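Local structure of single-stranded DNA-binding protein (2FXQ) at residues F9-L14 against L75-G80; R57-Q62 against Q98-F103; T13-P18 against N33-D38; G199-D204 against T217-L222. The protein binds single-stranded DNA and probably recruits partner proteins to it during DNA replication, recombination and repair. One frame throughout, in Å; residues are numbered along the deposited sequence.

Contact 1: residues F9-L14 against L75-G80; sequences FLIGTL and LIFVEG
I11 and F77 meet as a non-hydrogen-bonded antiparallel pair in the N-terminal OB-fold barrel, where strands 9-14 and 75-80 form a seam that illustrates how a curled sheet fills its two faces differently. On the face of F9, I11, L75 and F77, which turns to the second subunit, the branches of I11 work as a fork. With CG1 beside the backbone N (chi1 -65°), that branch reaches F77 CD1 at the ring edge, 3.6 Å away, while I11 CG2 leans the other way onto L75 CG, also at 3.6 Å. L75 lays its CD1 against T13 OG1 at 3.4 Å. At the far end E79 brings its carboxylate to the edge of the F9 ring, OE1 lying 3.5 Å from F9 CD1 with the planes 78° apart; E79 OE2 is hydrogen-bonded to Q7 of the second subunit, and F9 of that subunit meets this ring. Replacing E79 by alanine would probably leave that Q7 amide without its carboxylate mate and this ring edge without the group packed there. On the other face L10 and V78 touch through their CB atoms, whereas G12 puts up no bump opposite I76. The isoleucine finds its neighbour diagonally instead, CG1 resting 3.8 Å from L14 CG, with L34 and L70 packed around them. Two pairs of backbone bonds fasten the seam, the shortest from V78 N to L10 O at 2.8 Å.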
# COMPACT_ATOMS: atom_id res chain seq x y z
N PHE A 9 0.32 1.16 6.50
CA PHE A 9 0.51 2.48 5.85
C PHE A 9 -0.72 3.24 6.18
O PHE A 9 -1.85 2.72 6.00
CB PHE A 9 0.59 2.30 4.30
CG PHE A 9 1.57 1.24 3.87
CD1 PHE A 9 2.86 1.59 3.47
CD2 PHE A 9 1.22 -0.14 3.90
CE1 PHE A 9 3.82 0.58 3.15
CE2 PHE A 9 2.19 -1.13 3.54
CZ PHE A 9 3.46 -0.77 3.19
N LEU A 10 -0.58 4.46 6.73
CA LEU A 10 -1.76 5.18 7.20
C LEU A 10 -1.49 6.62 6.93
O LEU A 10 -0.32 7.08 7.07
CB LEU A 10 -1.83 5.13 8.74
CG LEU A 10 -2.44 4.02 9.49
CD1 LEU A 10 -2.35 4.37 11.01
CD2 LEU A 10 -3.89 3.79 8.95
N ILE A 11 -2.50 7.33 6.51
CA ILE A 11 -2.46 8.78 6.71
C ILE A 11 -3.69 9.09 7.55
O ILE A 11 -4.80 8.68 7.20
CB ILE A 11 -2.59 9.53 5.33
CG1 ILE A 11 -1.37 9.22 4.45
CG2 ILE A 11 -2.83 11.08 5.57
CD1 ILE A 11 -1.53 9.75 2.95
N GLY A 12 -3.52 9.87 8.62
CA GLY A 12 -4.65 10.25 9.47
C GLY A 12 -4.38 11.58 10.10
O GLY A 12 -3.26 12.12 10.02
N THR A 13 -5.39 12.11 10.78
CA THR A 13 -5.26 13.40 11.41
C THR A 13 -5.10 13.20 12.91
O THR A 13 -5.83 12.37 13.53
CB THR A 13 -6.60 14.14 11.19
OG1 THR A 13 -6.74 14.33 9.79
CG2 THR A 13 -6.57 15.53 11.81
N LEU A 14 -4.20 13.97 13.50
CA LEU A 14 -4.00 13.89 14.95
C LEU A 14 -5.23 14.46 15.73
O LEU A 14 -5.73 15.59 15.48
CB LEU A 14 -2.73 14.64 15.35
CG LEU A 14 -1.38 13.96 15.01
CD1 LEU A 14 -0.25 14.98 15.15
CD2 LEU A 14 -1.07 12.75 15.98
N LEU A 75 -2.23 16.39 9.64
CA LEU A 75 -2.17 15.13 8.88
C LEU A 75 -0.76 14.53 8.99
O LEU A 75 0.25 15.26 8.85
CB LEU A 75 -2.45 15.44 7.41
CG LEU A 75 -3.26 14.58 6.49
CD1 LEU A 75 -4.64 14.28 7.10
CD2 LEU A 75 -3.39 15.33 5.11
N ILE A 76 -0.72 13.21 9.16
CA ILE A 76 0.54 12.49 9.36
C ILE A 76 0.50 11.24 8.46
O ILE A 76 -0.48 10.50 8.45
CB ILE A 76 0.73 12.05 10.84
CG1 ILE A 76 0.52 13.20 11.86
CG2 ILE A 76 2.05 11.36 11.04
CD1 ILE A 76 1.61 14.32 11.85
N PHE A 77 1.60 11.01 7.77
CA PHE A 77 1.79 9.76 7.05
C PHE A 77 2.67 8.84 7.91
O PHE A 77 3.66 9.26 8.48
CB PHE A 77 2.50 10.08 5.69
CG PHE A 77 2.96 8.86 4.94
CD1 PHE A 77 2.04 8.01 4.45
CD2 PHE A 77 4.30 8.60 4.74
CE1 PHE A 77 2.44 6.84 3.71
CE2 PHE A 77 4.74 7.45 3.99
CZ PHE A 77 3.79 6.59 3.47
N VAL A 78 2.26 7.58 8.05
CA VAL A 78 2.96 6.64 8.93
C VAL A 78 3.24 5.37 8.14
O VAL A 78 2.37 4.92 7.40
CB VAL A 78 1.95 6.21 10.09
CG1 VAL A 78 2.61 5.20 10.99
CG2 VAL A 78 1.47 7.45 10.85
N GLU A 79 4.43 4.82 8.27
CA GLU A 79 4.63 3.42 7.94
C GLU A 79 5.13 2.68 9.17
O GLU A 79 5.96 3.18 9.94
CB GLU A 79 5.67 3.24 6.79
CG GLU A 79 5.17 3.83 5.46
CD GLU A 79 6.01 3.42 4.24
OE1 GLU A 79 5.62 3.77 3.08
OE2 GLU A 79 6.97 2.65 4.44
N GLY A 80 4.62 1.47 9.37
CA GLY A 80 5.04 0.76 10.57
C GLY A 80 4.56 -0.66 10.53
O GLY A 80 4.41 -1.24 9.44

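Contact 2: residues R57-Q62 against Q98-F103; sequences RLLGRQ and QVRAEF
R57 and R100 face each other as a parallel pair where strand 57-59 joins strand 98-101, the parallel pairing by which an OB fold closes its barrel. Backbone bonds come first: R57 N gives to V99 O at 2.9 Å and R57 O takes A101 N at 3.0 Å. Past this pair the strands diverge, and a water carries the ladder on, accepting from L59 N and donating to A101 O. The apolar contact is L58 CD1 on A101 CB, at 3.8 Å, beside W66 and V56. Packing over guanidinium faces forms a third group. L59 CD1 sits over the centre of the R100 guanidinium, 3.4 Å from CZ; the arginine's bends at chi2 (82°) and chi3 fold its end back over the leucine. Q98 OE1 stands above one face of the R57 guanidinium, toward its rim, the two planes 60° apart. Polar ends are met outside the two segments, R57 pairing with D31 and R100 with E83, which also accepts from Q98 NE2. The last group is the amide of Q62, on the following helix, which touches F103 at CA and CB, the side chains pointing the same way. A leucine in place of Q62 would probably leave W66 NE1 and I104 N without their shared acceptor, beside the classic beta bulge that E102 and F103 form opposite E79. That acceptor, Q62 OE1, also lies 3.3 Å from F103 CA.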
# COMPACT_ATOMS: atom_id res chain seq x y z
N ARG A 57 2.59 4.51 17.93
CA ARG A 57 3.68 4.80 18.86
C ARG A 57 5.02 4.96 18.13
O ARG A 57 5.43 4.05 17.38
CB ARG A 57 3.81 3.63 19.82
CG ARG A 57 5.00 3.78 20.79
CD ARG A 57 4.83 2.87 22.00
NE ARG A 57 3.86 3.49 22.93
CZ ARG A 57 3.61 3.03 24.16
NH1 ARG A 57 4.20 1.92 24.58
NH2 ARG A 57 2.78 3.66 24.95
N LEU A 58 5.70 6.10 18.38
CA LEU A 58 7.11 6.27 18.03
C LEU A 58 7.94 6.06 19.22
O LEU A 58 7.64 6.60 20.34
CB LEU A 58 7.37 7.71 17.51
CG LEU A 58 6.75 8.11 16.15
CD1 LEU A 58 5.25 7.84 16.03
CD2 LEU A 58 7.04 9.61 15.89
N LEU A 59 9.00 5.31 19.03
CA LEU A 59 9.95 5.10 20.14
C LEU A 59 11.34 5.49 19.76
O LEU A 59 11.75 5.23 18.64
CB LEU A 59 10.02 3.61 20.45
CG LEU A 59 9.01 2.91 21.33
CD1 LEU A 59 9.54 1.46 21.60
CD2 LEU A 59 8.85 3.60 22.67
N GLY A 60 12.13 6.04 20.71
CA GLY A 60 13.54 6.27 20.47
C GLY A 60 13.73 7.44 19.48
O GLY A 60 13.12 8.48 19.63
N ARG A 61 14.56 7.24 18.47
CA ARG A 61 15.01 8.36 17.62
C ARG A 61 13.89 9.11 16.89
O ARG A 61 13.92 10.35 16.83
CB ARG A 61 15.99 7.83 16.58
CG ARG A 61 16.90 8.87 16.02
CD ARG A 61 17.62 8.39 14.75
NE ARG A 61 18.51 7.25 15.00
CZ ARG A 61 19.84 7.32 15.17
NH1 ARG A 61 20.48 8.48 15.13
NH2 ARG A 61 20.53 6.20 15.40
N GLN A 62 12.91 8.39 16.34
CA GLN A 62 11.73 9.06 15.73
C GLN A 62 10.96 9.88 16.76
O GLN A 62 10.45 10.93 16.45
CB GLN A 62 10.77 8.08 15.08
CG GLN A 62 11.24 7.53 13.68
CD GLN A 62 11.11 8.55 12.50
OE1 GLN A 62 10.04 9.15 12.25
NE2 GLN A 62 12.20 8.71 11.76
N GLN A 98 -1.74 -1.89 18.40
CA GLN A 98 -1.32 -0.55 18.04
C GLN A 98 -0.37 -0.62 16.84
O GLN A 98 0.10 -1.69 16.49
CB GLN A 98 -0.65 0.19 19.22
CG GLN A 98 0.74 -0.23 19.49
CD GLN A 98 1.38 0.38 20.76
OE1 GLN A 98 0.78 1.21 21.45
NE2 GLN A 98 2.60 -0.03 21.04
N VAL A 99 -0.09 0.53 16.27
CA VAL A 99 0.86 0.58 15.14
C VAL A 99 2.15 1.05 15.79
O VAL A 99 2.16 2.11 16.42
CB VAL A 99 0.43 1.61 14.12
CG1 VAL A 99 1.55 1.77 13.01
CG2 VAL A 99 -0.94 1.19 13.56
N ARG A 100 3.24 0.32 15.59
CA ARG A 100 4.56 0.84 15.96
C ARG A 100 5.12 1.47 14.69
O ARG A 100 5.34 0.77 13.69
CB ARG A 100 5.46 -0.32 16.43
CG ARG A 100 6.94 0.10 16.49
CD ARG A 100 7.38 0.84 17.74
NE ARG A 100 8.66 0.26 18.21
CZ ARG A 100 8.76 -0.75 19.08
NH1 ARG A 100 7.67 -1.28 19.66
NH2 ARG A 100 9.97 -1.19 19.41
N ALA A 101 5.36 2.79 14.71
CA ALA A 101 5.85 3.46 13.52
C ALA A 101 7.33 3.13 13.33
O ALA A 101 8.15 3.19 14.28
CB ALA A 101 5.65 4.97 13.59
N GLU A 102 7.64 2.84 12.08
CA GLU A 102 9.00 2.74 11.57
C GLU A 102 9.46 4.18 11.33
O GLU A 102 10.56 4.59 11.75
CB GLU A 102 9.03 1.87 10.29
CG GLU A 102 9.64 0.47 10.47
CD GLU A 102 8.74 -0.58 11.19
OE1 GLU A 102 8.76 -0.63 12.46
OE2 GLU A 102 8.02 -1.40 10.51
N PHE A 103 8.59 5.00 10.73
CA PHE A 103 8.89 6.46 10.63
C PHE A 103 7.57 7.13 10.35
O PHE A 103 6.58 6.47 9.98
CB PHE A 103 9.85 6.80 9.47
CG PHE A 103 9.31 6.43 8.10
CD1 PHE A 103 8.58 7.35 7.36
CD2 PHE A 103 9.55 5.18 7.57
CE1 PHE A 103 8.04 7.01 6.16
CE2 PHE A 103 9.08 4.84 6.31
CZ PHE A 103 8.31 5.73 5.62
O HOH W 1 9.31 4.05 16.42

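Contact 3: residues T13-P18 against N33-D38; sequences TLTARP and NLAGQD
L14 and L34 lean together on the inward face, their methyl ends crossing at a slant with L14 CD2 3.6 Å from L34 CD2. L14 also touches L32 and L70, L34 touches V78 and W52, and I76 touches both. Away from the leucines, T15 is the main side chain. Its methyl CG2 abuts A35 CB at 3.6 Å, while its hydroxyl, placed between the backbone N and the carbonyl carbon (chi1 55°), turns to N33: T15 OG1 comes 3.2 Å from N33 O, a weak contact at best, and also lies against N33 CB, the two side chains standing nearly at right angles. The polar end of N33 is engaged outside the contact, its OD1 accepting from R55.

These contacts sit at the end of an antiparallel pairing in the N-terminal OB fold, where strand 5-14 runs out beside strand 28-41 and the chain turns off into a loop. T13 and A35 are the last hydrogen-bonded pair, with T13 N to A35 O at 2.8 Å and A35 N to T13 O at 2.9 Å, the latter donor tilted 26° from the carbonyl plane. One step on, T15 N still bonds to N33 O at 2.9 Å. Beyond it a water takes over, joining A16 O to N33 N as the loop departs. A second water, at the opposite end of the contact, adds a donor to the A35 O that T13 N already bonds, and lies 2.8 Å from T13 OG1. A16 N, buried here, has no partner in the model.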
# COMPACT_ATOMS: atom_id res chain seq x y z
N THR A 13 -5.39 12.11 10.78
CA THR A 13 -5.26 13.40 11.41
C THR A 13 -5.10 13.20 12.91
O THR A 13 -5.83 12.37 13.53
CB THR A 13 -6.60 14.14 11.19
OG1 THR A 13 -6.74 14.33 9.79
CG2 THR A 13 -6.57 15.53 11.81
N LEU A 14 -4.20 13.97 13.50
CA LEU A 14 -4.00 13.89 14.95
C LEU A 14 -5.23 14.46 15.73
O LEU A 14 -5.73 15.59 15.48
CB LEU A 14 -2.73 14.64 15.35
CG LEU A 14 -1.38 13.96 15.01
CD1 LEU A 14 -0.25 14.98 15.15
CD2 LEU A 14 -1.07 12.75 15.98
N THR A 15 -5.71 13.66 16.68
CA THR A 15 -6.85 14.06 17.47
C THR A 15 -6.47 14.76 18.75
O THR A 15 -7.38 15.20 19.45
CB THR A 15 -7.75 12.89 17.86
OG1 THR A 15 -6.94 11.90 18.54
CG2 THR A 15 -8.29 12.21 16.61
N ALA A 16 -5.18 14.84 19.06
CA ALA A 16 -4.67 15.60 20.19
C ALA A 16 -3.25 15.97 19.89
O ALA A 16 -2.58 15.31 19.09
CB ALA A 16 -4.75 14.78 21.53
N ARG A 17 -2.73 16.99 20.56
CA ARG A 17 -1.31 17.31 20.40
C ARG A 17 -0.44 16.22 21.05
O ARG A 17 -0.66 15.93 22.23
CB ARG A 17 -1.05 18.68 21.08
CG ARG A 17 0.34 19.29 20.82
CD ARG A 17 0.60 20.55 21.69
NE ARG A 17 0.88 20.20 23.09
CZ ARG A 17 0.26 20.71 24.15
NH1 ARG A 17 -0.66 21.67 23.97
NH2 ARG A 17 0.58 20.30 25.39
N PRO A 18 0.50 15.59 20.32
CA PRO A 18 1.42 14.62 20.91
C PRO A 18 2.43 15.27 21.84
O PRO A 18 3.10 16.26 21.40
CB PRO A 18 2.18 14.04 19.70
CG PRO A 18 1.43 14.44 18.49
CD PRO A 18 0.71 15.73 18.86
N ASN A 33 -2.42 9.95 18.40
CA ASN A 33 -3.73 9.39 18.23
C ASN A 33 -4.25 9.89 16.88
O ASN A 33 -4.41 11.12 16.68
CB ASN A 33 -4.66 9.75 19.41
CG ASN A 33 -4.26 9.03 20.69
OD1 ASN A 33 -4.36 7.81 20.77
ND2 ASN A 33 -3.80 9.78 21.69
N LEU A 34 -4.38 8.96 15.93
CA LEU A 34 -4.80 9.34 14.54
C LEU A 34 -6.22 8.93 14.23
O LEU A 34 -6.75 7.95 14.80
CB LEU A 34 -3.90 8.72 13.45
CG LEU A 34 -2.45 9.20 13.46
CD1 LEU A 34 -1.76 8.47 12.32
CD2 LEU A 34 -2.28 10.74 13.28
N ALA A 35 -6.86 9.71 13.37
CA ALA A 35 -8.24 9.45 12.93
C ALA A 35 -8.38 9.61 11.44
O ALA A 35 -7.68 10.42 10.81
CB ALA A 35 -9.22 10.35 13.64
N GLY A 36 -9.30 8.85 10.87
CA GLY A 36 -9.66 8.98 9.47
C GLY A 36 -11.05 8.36 9.28
O GLY A 36 -11.78 8.11 10.25
N GLN A 37 -11.38 8.05 8.04
CA GLN A 37 -12.67 7.43 7.73
C GLN A 37 -12.45 6.28 6.78
O GLN A 37 -11.59 6.35 5.92
CB GLN A 37 -13.55 8.47 6.98
CG GLN A 37 -13.66 9.81 7.65
CD GLN A 37 -14.64 9.78 8.83
OE1 GLN A 37 -15.50 8.88 8.92
NE2 GLN A 37 -14.51 10.72 9.73
N ASP A 38 -13.25 5.23 6.85
CA ASP A 38 -13.35 4.49 5.60
C ASP A 38 -14.73 4.13 5.19
O ASP A 38 -15.62 3.96 6.01
CB ASP A 38 -12.60 3.23 5.59
CG ASP A 38 -12.28 2.80 6.89
OD1 ASP A 38 -11.04 2.70 7.07
OD2 ASP A 38 -13.19 2.58 7.75
O HOH W 2 -7.79 12.05 8.54
O HOH W 3 -7.48 8.89 17.29
O HOH W 4 -1.98 12.47 19.49

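Contact 4: residues G199-D204 against T217-L222; sequences GRLVND and TRVEAL
The beta hairpin of strands 194-207 and 213-225 in the C-terminal OB fold is a worked case of a ladder reinforced by two salt bridges. R200 and E220, a hydrogen-bonded pair in the ladder, run side by side. The arginine, extended from CG to NE, turns the edge of its guanidinium to the glutamate, and both donors converge on one oxygen: R200 NE reaches E220 OE2 at 2.8 Å from above the carboxylate plane, and R200 NH2 reaches the same OE2 at 3.1 Å along its syn lone pair. This double grip should hold the guanidinium against turning, helped by its NH1, which bonds to A39 O in the N-terminal domain. V202 CG1 lies beside the same glutamate oxygen, 3.8 Å from OE2. Farther along, D204 OD2 forms a salt bridge with R218 NH1 at 2.7 Å, though bent to 120° at the hydrogen and so weak as a bond; the two flat groups are 52° apart.

The other face is mainly apolar. L201 CD2 wedges between T217 CG2, at 3.5 Å, and V219 CG2. Beyond it N203 OD1 accepts from Y53 N and T217 OG1 bonds to H54, tying the hairpin to the first domain. The backbone is knit by paired bonds, among them V202 N to R218 O at 2.7 Å, almost straight at 177°. At G199 the strands come so near that its CA lies 2.9 Å from E220 O; a side chain at this position would probably collide with that carbonyl. Such antiparallel pairing of the last two strands is typical of the OB fold.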
# COMPACT_ATOMS: atom_id res chain seq x y z
N GLY A 199 -5.38 -5.55 3.69
CA GLY A 199 -6.59 -5.11 4.36
C GLY A 199 -6.44 -3.71 4.89
O GLY A 199 -5.64 -2.95 4.40
N ARG A 200 -7.19 -3.40 5.94
CA ARG A 200 -7.15 -2.07 6.51
C ARG A 200 -7.43 -2.24 7.99
O ARG A 200 -8.01 -3.24 8.41
CB ARG A 200 -8.22 -1.18 5.84
CG ARG A 200 -9.64 -1.68 5.91
CD ARG A 200 -10.56 -0.65 5.21
NE ARG A 200 -11.93 -1.14 5.19
CZ ARG A 200 -12.93 -0.50 4.60
NH1 ARG A 200 -12.75 0.67 4.00
NH2 ARG A 200 -14.14 -1.01 4.65
N LEU A 201 -7.10 -1.21 8.75
CA LEU A 201 -7.25 -1.31 10.21
C LEU A 201 -8.57 -0.70 10.59
O LEU A 201 -8.90 0.40 10.14
CB LEU A 201 -6.14 -0.47 10.83
CG LEU A 201 -4.99 -1.14 11.51
CD1 LEU A 201 -4.41 -0.18 12.63
CD2 LEU A 201 -5.32 -2.47 12.18
N VAL A 202 -9.41 -1.45 11.32
CA VAL A 202 -10.73 -0.91 11.64
C VAL A 202 -10.94 -0.99 13.15
O VAL A 202 -10.21 -1.65 13.86
CB VAL A 202 -11.89 -1.70 10.91
CG1 VAL A 202 -11.78 -1.59 9.36
CG2 VAL A 202 -11.86 -3.14 11.33
N ASN A 203 -12.03 -0.38 13.62
CA ASN A 203 -12.35 -0.45 15.03
C ASN A 203 -13.63 -1.24 15.15
O ASN A 203 -14.63 -0.91 14.53
CB ASN A 203 -12.62 0.95 15.60
CG ASN A 203 -11.39 1.85 15.57
OD1 ASN A 203 -11.42 2.83 14.90
ND2 ASN A 203 -10.35 1.55 16.37
N ASP A 204 -13.59 -2.32 15.89
CA ASP A 204 -14.79 -3.16 16.12
C ASP A 204 -15.39 -2.89 17.50
O ASP A 204 -14.66 -2.53 18.42
CB ASP A 204 -14.42 -4.63 16.02
CG ASP A 204 -15.64 -5.52 15.83
OD1 ASP A 204 -16.77 -4.98 15.63
OD2 ASP A 204 -15.57 -6.77 15.88
N THR A 217 -9.28 -2.78 18.04
CA THR A 217 -8.74 -2.55 16.70
C THR A 217 -8.53 -3.93 16.08
O THR A 217 -8.02 -4.82 16.73
CB THR A 217 -7.40 -1.74 16.73
OG1 THR A 217 -7.64 -0.35 16.96
CG2 THR A 217 -6.74 -1.70 15.30
N ARG A 218 -8.94 -4.12 14.82
CA ARG A 218 -8.57 -5.34 14.12
C ARG A 218 -8.30 -5.03 12.62
O ARG A 218 -8.58 -3.93 12.13
CB ARG A 218 -9.66 -6.41 14.12
CG ARG A 218 -10.57 -6.54 15.32
CD ARG A 218 -11.96 -6.93 14.87
NE ARG A 218 -12.02 -8.31 14.41
CZ ARG A 218 -12.93 -9.20 14.83
NH1 ARG A 218 -13.86 -8.85 15.72
NH2 ARG A 218 -12.92 -10.45 14.35
N VAL A 219 -7.84 -6.05 11.95
CA VAL A 219 -7.56 -5.93 10.51
C VAL A 219 -8.78 -6.48 9.81
O VAL A 219 -9.20 -7.61 10.11
CB VAL A 219 -6.29 -6.72 10.12
CG1 VAL A 219 -6.14 -6.83 8.57
CG2 VAL A 219 -5.03 -6.07 10.86
N GLU A 220 -9.30 -5.71 8.85
CA GLU A 220 -10.33 -6.24 7.96
C GLU A 220 -9.62 -6.62 6.66
O GLU A 220 -8.92 -5.77 6.04
CB GLU A 220 -11.43 -5.19 7.74
CG GLU A 220 -12.42 -5.71 6.68
CD GLU A 220 -13.33 -4.65 6.08
OE1 GLU A 220 -14.27 -5.09 5.34
OE2 GLU A 220 -13.11 -3.44 6.31
N ALA A 221 -9.74 -7.90 6.23
CA ALA A 221 -9.23 -8.32 4.90
C ALA A 221 -10.01 -7.74 3.75
O ALA A 221 -11.25 -7.73 3.78
CB ALA A 221 -9.24 -9.84 4.79
N LEU A 222 -9.31 -7.17 2.76
CA LEU A 222 -9.94 -6.73 1.53
C LEU A 222 -9.54 -7.65 0.37
O LEU A 222 -10.29 -7.77 -0.59
CB LEU A 222 -9.57 -5.29 1.23
CG LEU A 222 -10.04 -4.33 2.36
CD1 LEU A 222 -9.55 -2.91 2.03
CD2 LEU A 222 -11.59 -4.34 2.53

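Overall arrangement
From the N terminus, strand 5-14 starts two closures. Contact 3 returns after the short loop and strand 21-22, tying the first strand to 28-41; contact 1 returns only after the helix 61-66, so its span encloses contact 3, with T13 and L14 shared. Contact 2 crosses contact 1, opening at 57-62 inside that span and closing at 98-103 beyond it, and the two join where E79 meets the bulge at E102 and F103. Together they close the first barrel. Contact 4 follows in series as a tight hairpin of the second domain, touching the first where V99 packs on L201 and D38 on R200.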